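Local coordinates for protein Cif-like 1 (Burkholderia cenocepacia, PDB 7JQY) that is probably an epoxide hydrolase of the Cif-like kind, built on the alpha/beta hydrolase fold and assembled as an octamer, at residues Arg28-Ala31 against Val36-His39; Ala31-Val36 against Ala102-Ala107; Asp82-Gly87 against Gly94-Ala99. The protein carries 1 engineered substitution. All blocks are in the same frame, centred on the assembly; numbering follows the deposited sequence.

Interaction 1 (Arg28-Ala31 against Val36-His39)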
# COMPACT_ATOMS: atom_id res chain seq x y z
N ARG B 28 10.43 30.93 16.24
CA ARG B 28 9.09 30.38 16.06
C ARG B 28 8.29 30.67 17.32
O ARG B 28 8.77 30.42 18.43
CB ARG B 28 9.14 28.87 15.78
CG ARG B 28 9.98 28.49 14.57
CD ARG B 28 9.91 27.01 14.32
NE ARG B 28 8.58 26.52 14.64
CZ ARG B 28 8.29 25.25 14.88
NH1 ARG B 28 9.24 24.32 14.81
NH2 ARG B 28 7.05 24.90 15.18
N ARG B 29 7.08 31.16 17.13
CA ARG B 29 6.22 31.58 18.23
C ARG B 29 4.80 31.15 17.92
O ARG B 29 4.43 30.93 16.76
CB ARG B 29 6.28 33.10 18.43
CG ARG B 29 7.06 33.59 19.62
CD ARG B 29 8.55 33.48 19.40
NE ARG B 29 9.26 33.69 20.67
CZ ARG B 29 10.15 32.84 21.18
NH1 ARG B 29 10.57 31.81 20.47
NH2 ARG B 29 10.73 33.11 22.35
N TYR B 30 3.99 31.09 18.97
CA TYR B 30 2.58 30.79 18.87
C TYR B 30 1.79 31.94 19.48
O TYR B 30 2.26 32.62 20.39
CB TYR B 30 2.19 29.49 19.60
CG TYR B 30 2.70 28.22 18.96
CD1 TYR B 30 3.72 27.48 19.56
CD2 TYR B 30 2.16 27.74 17.78
CE1 TYR B 30 4.19 26.30 18.99
CE2 TYR B 30 2.61 26.57 17.21
CZ TYR B 30 3.62 25.85 17.81
OH TYR B 30 4.08 24.68 17.25
N ALA B 31 0.59 32.15 18.96
CA ALA B 31 -0.34 33.11 19.53
C ALA B 31 -1.67 32.41 19.74
O ALA B 31 -2.26 31.89 18.79
CB ALA B 31 -0.51 34.34 18.63
N VAL B 36 -8.45 29.33 18.52
CA VAL B 36 -7.51 28.86 17.50
C VAL B 36 -6.10 29.35 17.86
O VAL B 36 -5.93 30.51 18.25
CB VAL B 36 -7.90 29.38 16.11
CG1 VAL B 36 -6.82 29.08 15.07
CG2 VAL B 36 -9.25 28.82 15.70
N ARG B 37 -5.09 28.49 17.72
CA ARG B 37 -3.69 28.90 17.89
C ARG B 37 -3.01 29.09 16.54
O ARG B 37 -3.09 28.22 15.66
CB ARG B 37 -2.91 27.87 18.72
CG ARG B 37 -1.43 28.22 18.98
CD ARG B 37 -0.77 27.21 19.93
NE ARG B 37 -0.48 25.96 19.23
CZ ARG B 37 0.18 24.92 19.74
NH1 ARG B 37 0.63 24.94 20.98
NH2 ARG B 37 0.37 23.85 18.98
N LEU B 38 -2.34 30.24 16.37
CA LEU B 38 -1.61 30.56 15.15
C LEU B 38 -0.11 30.52 15.41
O LEU B 38 0.36 30.98 16.46
CB LEU B 38 -1.99 31.94 14.60
CG LEU B 38 -3.39 32.12 14.00
CD1 LEU B 38 -3.42 33.36 13.12
CD2 LEU B 38 -3.84 30.89 13.23
N HIS B 39 0.62 29.97 14.44
CA HIS B 39 2.07 29.91 14.45
C HIS B 39 2.64 31.01 13.57
O HIS B 39 2.09 31.33 12.51
CB HIS B 39 2.53 28.53 13.96
CG HIS B 39 4.00 28.42 13.72
ND1 HIS B 39 4.56 28.51 12.46
CD2 HIS B 39 5.04 28.20 14.57
CE1 HIS B 39 5.87 28.37 12.54
NE2 HIS B 39 6.18 28.18 13.81
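Tyr30 and Arg37 supply the stacking across these two strands. The guanidinium of Arg37 lies almost flat on one face of the phenol ring, with its CZ 3.9 Å from the ring centroid, which makes this a cation-pi pair. Arg37 NE comes closest, 3.5 Å from Tyr30 CD2, over the rim rather than the middle of the ring. The Arg37 side chain runs extended from the backbone and bends only at chi3 (76°), which turns the guanidinium onto the ring. Arg37 NH1 and NH2 bond to the carbonyls of Thr199 and Lys196 of the second subunit, so the stacked group also belongs to a subunit interface. His39 meets the same ring obliquely, with its CB 3.8 Å from Tyr30 CE2.

Further along the pair, Arg28 NE donates a hydrogen bond to His39 NE2 over 3.0 Å, approaching somewhat out of the imidazole plane. With ND1 bonded to Asp82, both nitrogens of His39 are engaged, which should fix the ring's rotation.

Backbone bonds hold the strands themselves. Ala31 N reaches Leu38 O at 2.8 Å, and Leu38 N returns to Ala31 O at 2.9 Å, while Tyr30 and His39 form the next, non-hydrogen-bonded pair. This is an antiparallel beta hairpin, placed at the edge of the central sheet of an alpha/beta hydrolase.

Interaction 2 (Ala31-Val36 against Ala102-Ala107)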
# COMPACT_ATOMS: atom_id res chain seq x y z
N ALA B 31 0.59 32.15 18.96
CA ALA B 31 -0.34 33.11 19.53
C ALA B 31 -1.67 32.41 19.74
O ALA B 31 -2.26 31.89 18.79
CB ALA B 31 -0.51 34.34 18.63
N GLN B 32 -2.11 32.35 20.98
CA GLN B 32 -3.40 31.75 21.28
C GLN B 32 -4.45 32.82 21.04
O GLN B 32 -4.42 33.89 21.67
CB GLN B 32 -3.45 31.22 22.71
CG GLN B 32 -4.64 30.31 23.00
CD GLN B 32 -4.59 29.03 22.20
OE1 GLN B 32 -3.59 28.33 22.20
NE2 GLN B 32 -5.68 28.73 21.48
N LEU B 33 -5.36 32.56 20.12
CA LEU B 33 -6.50 33.44 19.96
C LEU B 33 -7.59 32.82 20.81
O LEU B 33 -7.32 31.95 21.63
CB LEU B 33 -6.86 33.59 18.49
CG LEU B 33 -5.64 34.00 17.66
CD1 LEU B 33 -6.02 34.35 16.22
CD2 LEU B 33 -4.91 35.16 18.33
N ASP B 34 -8.84 33.25 20.63
CA ASP B 34 -9.84 32.86 21.62
C ASP B 34 -10.06 31.36 21.63
O ASP B 34 -10.34 30.79 22.69
CB ASP B 34 -11.18 33.54 21.36
CG ASP B 34 -11.24 34.92 21.93
OD1 ASP B 34 -10.61 35.13 22.98
OD2 ASP B 34 -11.89 35.78 21.32
N ASP B 35 -9.87 30.71 20.49
CA ASP B 35 -9.97 29.27 20.48
C ASP B 35 -8.93 28.61 19.57
O ASP B 35 -8.59 27.45 19.81
CB ASP B 35 -11.41 28.89 20.10
CG ASP B 35 -11.92 27.74 20.98
OD1 ASP B 35 -11.26 27.47 22.04
OD2 ASP B 35 -13.02 27.24 20.77
N VAL B 36 -8.45 29.33 18.52
CA VAL B 36 -7.51 28.86 17.50
C VAL B 36 -6.10 29.35 17.86
O VAL B 36 -5.93 30.51 18.25
CB VAL B 36 -7.90 29.38 16.11
CG1 VAL B 36 -6.82 29.08 15.07
CG2 VAL B 36 -9.25 28.82 15.70
N ALA B 102 -8.80 37.46 8.18
CA ALA B 102 -8.18 38.74 8.48
C ALA B 102 -8.34 39.09 9.95
O ALA B 102 -7.43 39.67 10.56
CB ALA B 102 -8.75 39.84 7.59
N GLY B 103 -9.49 38.74 10.55
CA GLY B 103 -9.69 38.98 11.97
C GLY B 103 -8.70 38.22 12.84
O GLY B 103 -8.23 38.74 13.86
N ASP B 104 -8.36 36.99 12.44
CA ASP B 104 -7.31 36.25 13.14
C ASP B 104 -5.99 37.01 13.09
O ASP B 104 -5.31 37.16 14.11
CB ASP B 104 -7.13 34.87 12.51
CG ASP B 104 -8.37 34.02 12.60
OD1 ASP B 104 -8.57 33.18 11.70
OD2 ASP B 104 -9.14 34.18 13.58
N ILE B 105 -5.63 37.52 11.92
CA ILE B 105 -4.36 38.22 11.79
C ILE B 105 -4.37 39.48 12.64
O ILE B 105 -3.36 39.84 13.27
CB ILE B 105 -4.06 38.54 10.32
CG1 ILE B 105 -4.11 37.25 9.50
CG2 ILE B 105 -2.73 39.25 10.20
CD1 ILE B 105 -3.22 36.15 10.09
N ARG B 106 -5.52 40.16 12.71
CA ARG B 106 -5.61 41.37 13.52
C ARG B 106 -5.48 41.05 15.01
O ARG B 106 -4.80 41.79 15.74
CB ARG B 106 -6.93 42.08 13.22
CG ARG B 106 -7.09 43.37 13.98
CD ARG B 106 -8.27 44.14 13.46
NE ARG B 106 -8.45 45.41 14.14
CZ ARG B 106 -9.43 45.66 15.00
NH1 ARG B 106 -10.27 44.68 15.34
NH2 ARG B 106 -9.52 46.85 15.57
N ALA B 107 -6.12 39.98 15.47
CA ALA B 107 -6.02 39.64 16.89
C ALA B 107 -4.59 39.34 17.30
O ALA B 107 -4.15 39.73 18.39
CB ALA B 107 -6.93 38.46 17.21
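Asp104 meets Leu33 through its backbone and CB, but its carboxylate is gripped by Arg84: Asp104 OD1 forms a salt bridge to Arg84 NE, and Arg84 NH1 faces Asp104 OD2. The buried acid is thus matched two nitrogens to two oxygens, which would probably help keep it ionised. No hydrogen bond joins the two segments.

What does join them is the fork of Leu33. Its CD1 branch settles against the helix backbone, 3.6 Å from Asp104 O and 3.9 Å from Asp104 CB. The CD2 branch reaches one turn further along the helix and touches Ala107 CB at 4.0 Å. With CG beside its backbone N (chi1 -52°), the leucine spreads its two methyls over the helix surface between residues 104 and 107. The small Ala107 offers just a methyl there. Leu33 also belongs to the turn that closes the hairpin, where its N bonds to Val36 O at 2.8 Å.

Leu33 rests on Leu38 of strand 37-43 and on Gln111 of helix 98-111, and Gln111 also donates to the carbonyl of Gln32. Helix 98-111 thus packs against one side of the hairpin turn, through Leu33, while elsewhere on its surface Ala102 and Ile105 pack against helix 124-135.

Interaction 3 (Asp82-Gly87 against Gly94-Ala99)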
# COMPACT_ATOMS: atom_id res chain seq x y z
N ASP B 82 1.75 31.71 9.75
CA ASP B 82 0.97 30.61 9.19
C ASP B 82 -0.49 30.91 9.50
O ASP B 82 -0.91 30.81 10.66
CB ASP B 82 1.37 29.27 9.80
CG ASP B 82 2.72 28.75 9.31
OD1 ASP B 82 3.17 29.15 8.20
OD2 ASP B 82 3.33 27.93 10.03
N TYR B 83 -1.28 31.27 8.48
CA TYR B 83 -2.66 31.63 8.80
C TYR B 83 -3.47 30.40 9.20
O TYR B 83 -2.98 29.26 9.15
CB TYR B 83 -3.34 32.40 7.64
CG TYR B 83 -3.36 31.79 6.26
CD1 TYR B 83 -3.79 30.49 6.03
CD2 TYR B 83 -3.02 32.57 5.15
CE1 TYR B 83 -3.82 29.96 4.75
CE2 TYR B 83 -3.05 32.06 3.88
CZ TYR B 83 -3.46 30.76 3.67
OH TYR B 83 -3.48 30.27 2.39
N ARG B 84 -4.71 30.63 9.63
CA ARG B 84 -5.59 29.57 10.11
C ARG B 84 -5.60 28.39 9.14
O ARG B 84 -5.86 28.56 7.95
CB ARG B 84 -7.01 30.10 10.32
CG ARG B 84 -8.04 29.03 10.73
CD ARG B 84 -9.48 29.57 10.81
NE ARG B 84 -9.60 30.63 11.81
CZ ARG B 84 -10.49 30.66 12.79
NH1 ARG B 84 -10.50 31.68 13.64
NH2 ARG B 84 -11.39 29.69 12.93
N GLY B 85 -5.26 27.21 9.66
CA GLY B 85 -5.28 25.98 8.89
C GLY B 85 -3.97 25.62 8.21
O GLY B 85 -3.85 24.50 7.69
N ALA B 86 -2.99 26.51 8.18
CA ALA B 86 -1.77 26.29 7.42
C ALA B 86 -0.55 26.10 8.32
O ALA B 86 -0.45 26.67 9.40
CB ALA B 86 -1.51 27.46 6.47
N GLY B 87 0.43 25.36 7.78
CA GLY B 87 1.70 25.22 8.47
C GLY B 87 1.49 24.58 9.83
O GLY B 87 0.79 23.58 9.98
N GLY B 94 -14.06 25.62 10.95
CA GLY B 94 -14.46 26.69 10.06
C GLY B 94 -13.68 27.97 10.27
O GLY B 94 -12.63 27.96 10.92
N GLY B 95 -14.22 29.08 9.77
CA GLY B 95 -13.52 30.35 9.81
C GLY B 95 -12.57 30.54 8.65
O GLY B 95 -11.61 31.31 8.76
N TYR B 96 -12.82 29.89 7.51
CA TYR B 96 -11.92 29.94 6.38
C TYR B 96 -12.36 30.92 5.29
O TYR B 96 -11.73 30.97 4.23
CB TYR B 96 -11.72 28.54 5.79
CG TYR B 96 -11.02 27.61 6.75
CD1 TYR B 96 -11.69 26.56 7.37
CD2 TYR B 96 -9.68 27.83 7.09
CE1 TYR B 96 -11.05 25.73 8.26
CE2 TYR B 96 -9.04 27.00 7.98
CZ TYR B 96 -9.73 25.96 8.57
OH TYR B 96 -9.08 25.14 9.47
N ASP B 97 -13.43 31.69 5.52
CA ASP B 97 -13.69 32.87 4.70
C ASP B 97 -12.62 33.92 4.97
O ASP B 97 -12.15 34.06 6.11
CB ASP B 97 -15.07 33.45 5.00
CG ASP B 97 -15.23 33.83 6.45
OD1 ASP B 97 -15.41 32.92 7.29
OD2 ASP B 97 -15.13 35.04 6.77
N LYS B 98 -12.24 34.65 3.93
CA LYS B 98 -11.05 35.49 4.05
C LYS B 98 -11.25 36.66 5.01
O LYS B 98 -10.30 37.08 5.68
CB LYS B 98 -10.63 35.98 2.66
CG LYS B 98 -10.45 34.86 1.65
CD LYS B 98 -9.65 33.70 2.26
CE LYS B 98 -9.84 32.40 1.50
NZ LYS B 98 -11.22 31.83 1.58
N ALA B 99 -12.47 37.19 5.10
CA ALA B 99 -12.72 38.30 6.02
C ALA B 99 -12.48 37.87 7.46
O ALA B 99 -11.88 38.60 8.25
CB ALA B 99 -14.14 38.84 5.85
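The Tyr96 ring carries Arg84 and Gly94 on one face: Arg84 CD sits 4.3 Å from the ring centroid, off-centre, as a CH-pi contact, and Gly94 O hangs 3.8 Å above the ring plane toward the rim. At the edge, Arg84 O lies in the ring plane 3.5 Å from Tyr96 CE2, and Gly85 CA is near the hydroxyl. Side chains of helix 220-229, among them Ala223 and Leu227, also pack on Tyr96, and its OH bonds to Pro92 O.

The guanidinium of Arg84 stands nearly perpendicular to that ring, at 88°. Near its edge, NH2 donates to Gly94 O at 2.9 Å, a bent bond (142° at the hydrogen) with the oxygen tilted from the guanidinium plane. The aliphatic part gets there because CG lies anti to the backbone N (chi1 176°) and the chain turns at chi3, which lets CG and CD slide past the ring before the head group swings toward the glycines. Arg84 CD is also 3.4 Å from Gly95 O. Gly95, with no side chain, leaves the space occupied by NH2.

Within 82-87, Tyr83 to Ala86 form a type II beta turn closed by Ala86 N to Tyr83 O, with Gly85 at its third position. In 94-99, Asp97 is the N-cap of the helix that follows, and Lys98 NZ reaches back to Tyr96 O at 2.8 Å, in the carbonyl plane, while pairing with Asp234.

Chemically, Arg84 has all three nitrogens occupied: NE and NH1 face Asp104, and NH2 holds Gly94 O. That should fix the rotation of the head group and balance its charge with that of Asp104, tying the loop after strand 77-82 to the approach of helix 98-111.

Overall arrangement
Asp82 and Arg84 tie the three contacts together. Interactions 1 and 2 share Ala31 and Val36, with centres about 9 Å apart, and Leu38 CG touches Leu33 CD1 at 4.1 Å. Interaction 3 lies about 10 Å from interaction 2 and about 13 Å from interaction 1, centre to centre. Arg84 NE joins it to interaction 2 by the salt bridge to Asp104 OD1, 2.8 Å long. It meets interaction 1 where His39 ND1 hydrogen-bonds Asp82 OD2 at 2.8 Å, and where Val36 CG2 packs 3.6 Å from Arg84 NH2. Tyr83 and Ala86 touch His55, and Tyr83 also meets Ile124 beside the engineered serine of the probable nucleophile elbow, so interaction 3 borders the likely active site.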